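Neurotoxin (Clostridium botulinum, PDB 2QN0) is the zinc-dependent light chain protease of type C1 botulinum neurotoxin, which cleaves the neuronal SNARE proteins syntaxin and SNAP-25. Local coordinates at residues T170-L175 and F180-G185. Sequence-based numbering, arbitrary orientation.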
ATOM      1  N   THR A 170      -2.703  -3.669   3.991  1.00 15.35           N
ATOM      2  CA  THR A 170      -3.266  -2.370   3.622  1.00 14.13           C
ATOM      3  C   THR A 170      -4.745  -2.408   3.979  1.00 17.08           C
ATOM      4  O   THR A 170      -5.436  -3.375   3.654  1.00 14.93           O
ATOM      5  CB  THR A 170      -3.143  -2.114   2.112  1.00 16.26           C
ATOM      6  OG1 THR A 170      -1.759  -2.095   1.745  1.00 16.24           O
ATOM      7  CG2 THR A 170      -3.789  -0.780   1.739  1.00 16.13           C
ATOM      8  N   SER A 171      -5.236  -1.360   4.631  1.00 14.24           N
ATOM      9  CA  SER A 171      -6.636  -1.328   5.037  1.00 16.36           C
ATOM     10  C   SER A 171      -7.262   0.053   4.945  1.00 16.78           C
ATOM     11  O   SER A 171      -6.559   1.065   4.925  1.00 15.27           O
ATOM     12  CB  SER A 171      -6.772  -1.792   6.494  1.00 18.70           C
ATOM     13  OG  SER A 171      -5.998  -2.949   6.762  1.00 25.64           O
ATOM     14  N   THR A 172      -8.590   0.078   4.870  1.00 16.15           N
ATOM     15  CA  THR A 172      -9.335   1.332   4.897  1.00 15.88           C
ATOM     16  C   THR A 172     -10.222   1.131   6.125  1.00 17.25           C
ATOM     17  O   THR A 172     -10.352   0.007   6.620  1.00 18.45           O
ATOM     18  CB  THR A 172     -10.194   1.573   3.635  1.00 15.93           C
ATOM     19  OG1 THR A 172     -11.146   0.517   3.475  1.00 17.12           O
ATOM     20  CG2 THR A 172      -9.294   1.659   2.402  1.00 15.23           C
ATOM     21  N   PHE A 173     -10.828   2.200   6.619  1.00 16.69           N
ATOM     22  CA  PHE A 173     -11.632   2.102   7.830  1.00 18.45           C
ATOM     23  C   PHE A 173     -12.943   2.852   7.700  1.00 19.33           C
ATOM     24  O   PHE A 173     -13.047   3.798   6.926  1.00 19.49           O
ATOM     25  CB  PHE A 173     -10.811   2.656   8.992  1.00 18.36           C
ATOM     26  CG  PHE A 173      -9.424   2.081   9.063  1.00 20.23           C
ATOM     27  CD1 PHE A 173      -9.166   0.942   9.812  1.00 21.21           C
ATOM     28  CD2 PHE A 173      -8.390   2.643   8.318  1.00 21.20           C
ATOM     29  CE1 PHE A 173      -7.898   0.363   9.817  1.00 21.26           C
ATOM     30  CE2 PHE A 173      -7.121   2.069   8.315  1.00 20.80           C
ATOM     31  CZ  PHE A 173      -6.877   0.928   9.065  1.00 20.43           C
ATOM     32  N   LYS A 174     -13.945   2.430   8.465  1.00 19.90           N
ATOM     33  CA  LYS A 174     -15.248   3.070   8.399  1.00 23.19           C
ATOM     34  C   LYS A 174     -15.943   3.056   9.752  1.00 24.92           C
ATOM     35  O   LYS A 174     -15.570   2.294  10.647  1.00 23.61           O
ATOM     36  CB  LYS A 174     -16.133   2.334   7.390  1.00 23.74           C
ATOM     37  CG  LYS A 174     -16.527   0.936   7.861  1.00 26.16           C
ATOM     38  CD  LYS A 174     -17.470   0.248   6.891  1.00 26.96           C
ATOM     39  CE  LYS A 174     -17.929  -1.091   7.439  1.00 28.51           C
ATOM     40  NZ  LYS A 174     -18.705  -0.935   8.703  1.00 29.91           N
ATOM     41  N   LEU A 175     -16.957   3.905   9.895  1.00 27.81           N
ATOM     42  CA  LEU A 175     -17.730   3.950  11.128  1.00 31.45           C
ATOM     43  C   LEU A 175     -18.660   2.737  11.093  1.00 33.57           C
ATOM     44  O   LEU A 175     -18.989   2.232  10.019  1.00 32.94           O
ATOM     45  CB  LEU A 175     -18.545   5.244  11.207  1.00 32.42           C
ATOM     46  CG  LEU A 175     -17.743   6.548  11.241  1.00 32.67           C
ATOM     47  CD1 LEU A 175     -18.699   7.729  11.344  1.00 35.33           C
ATOM     48  CD2 LEU A 175     -16.783   6.537  12.421  1.00 32.64           C
ATOM     49  N   PHE A 180     -17.978   0.041   3.354  1.00 24.76           N
ATOM     50  CA  PHE A 180     -16.665   0.479   2.875  1.00 22.69           C
ATOM     51  C   PHE A 180     -16.678   1.283   1.579  1.00 20.61           C
ATOM     52  O   PHE A 180     -16.932   0.749   0.498  1.00 19.57           O
ATOM     53  CB  PHE A 180     -15.734  -0.729   2.715  1.00 23.37           C
ATOM     54  CG  PHE A 180     -15.282  -1.320   4.020  1.00 24.44           C
ATOM     55  CD1 PHE A 180     -14.384  -0.636   4.834  1.00 24.76           C
ATOM     56  CD2 PHE A 180     -15.762  -2.557   4.444  1.00 24.50           C
ATOM     57  CE1 PHE A 180     -13.969  -1.173   6.055  1.00 25.65           C
ATOM     58  CE2 PHE A 180     -15.354  -3.105   5.662  1.00 25.09           C
ATOM     59  CZ  PHE A 180     -14.456  -2.411   6.469  1.00 27.28           C
ATOM     60  N   ALA A 181     -16.380   2.574   1.699  1.00 18.92           N
ATOM     61  CA  ALA A 181     -16.345   3.476   0.557  1.00 16.73           C
ATOM     62  C   ALA A 181     -15.306   3.071  -0.491  1.00 16.17           C
ATOM     63  O   ALA A 181     -15.459   3.385  -1.667  1.00 16.57           O
ATOM     64  CB  ALA A 181     -16.076   4.905   1.035  1.00 17.61           C
ATOM     65  N   ALA A 182     -14.254   2.375  -0.066  1.00 15.44           N
ATOM     66  CA  ALA A 182     -13.202   1.934  -0.984  1.00 15.42           C
ATOM     67  C   ALA A 182     -13.712   0.921  -2.005  1.00 15.78           C
ATOM     68  O   ALA A 182     -13.071   0.685  -3.029  1.00 16.54           O
ATOM     69  CB  ALA A 182     -12.045   1.320  -0.198  1.00 14.80           C
ATOM     70  N   GLN A 183     -14.862   0.321  -1.717  1.00 16.03           N
ATOM     71  CA  GLN A 183     -15.456  -0.681  -2.603  1.00 15.84           C
ATOM     72  C   GLN A 183     -16.643  -0.099  -3.363  1.00 17.69           C
ATOM     73  O   GLN A 183     -17.317  -0.813  -4.111  1.00 18.00           O
ATOM     74  CB  GLN A 183     -15.952  -1.877  -1.778  1.00 18.95           C
ATOM     75  CG  GLN A 183     -14.911  -2.477  -0.845  1.00 18.92           C
ATOM     76  CD  GLN A 183     -15.497  -3.484   0.134  1.00 21.07           C
ATOM     77  OE1 GLN A 183     -16.717  -3.603   0.279  1.00 23.27           O
ATOM     78  NE2 GLN A 183     -14.625  -4.206   0.822  1.00 19.83           N
ATOM     79  N   GLU A 184     -16.882   1.199  -3.193  1.00 16.04           N
ATOM     80  CA  GLU A 184     -18.041   1.835  -3.811  1.00 17.53           C
ATOM     81  C   GLU A 184     -17.792   3.103  -4.628  1.00 16.90           C
ATOM     82  O   GLU A 184     -18.596   4.035  -4.591  1.00 18.35           O
ATOM     83  CB  GLU A 184     -19.071   2.125  -2.716  1.00 19.90           C
ATOM     84  CG  GLU A 184     -19.592   0.875  -2.016  1.00 24.26           C
ATOM     85  CD  GLU A 184     -20.309   1.183  -0.712  1.00 29.14           C
ATOM     86  OE1 GLU A 184     -20.852   2.297  -0.574  1.00 30.58           O
ATOM     87  OE2 GLU A 184     -20.340   0.303   0.175  1.00 31.69           O
ATOM     88  N   GLY A 185     -16.686   3.132  -5.367  1.00 15.71           N
ATOM     89  CA  GLY A 185     -16.370   4.285  -6.194  1.00 15.04           C
ATOM     90  C   GLY A 185     -15.775   5.500  -5.498  1.00 15.41           C
ATOM     91  O   GLY A 185     -14.921   6.182  -6.063  1.00 17.01           O
TER
HETATM   92  O   HOH W   1     -13.458   1.957   2.654  1.00 18.20           O
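Lys174 lays its aliphatic chain across one face of the Phe180 ring, with CD over the ring centre, 3.7 Å from the centroid, in a CH-pi contact. Next to it, CE lies 3.7 Å from Phe180 CE2. CG of Lys174 sits between the backbone N and the carbonyl carbon (chi1 69°), and the extended chain then spans the ring until a bend at chi4 (63°) lifts the ammonium group up and off the face. NZ, at 5.2 Å from the centroid, can add at most a weak cation-pi attraction; its hydrogen bond to Asn178 O, in the residues linking the two segments, and a weak one to Leu175 O take up the ammonium group.

This pair forms the outer side of the contact, toward solvent, although it covers the larger area. The closely packed inner side is where Thr172 faces the 3-10 segment 181-183. Its CG2 meets buried Ala182 CB at 3.8 Å, both side chains also touch Asn237 of the helix 223-238, and Thr172 OG1 comes obliquely to within 3.7 Å of Phe180 CD1. Between the two backbones a water fills in: it is hydrogen-bonded to Thr172 OG1 at 2.8 Å and accepts from Ala182 N at 2.9 Å, while lying in the plane of the Phe180 ring at its edge.

No direct hydrogen bond joins 170-175 to 180-185. The contact relies on hydrocarbon over an aromatic face, methyl packing and a water bridge from Thr172 OG1 to the amide of Ala182.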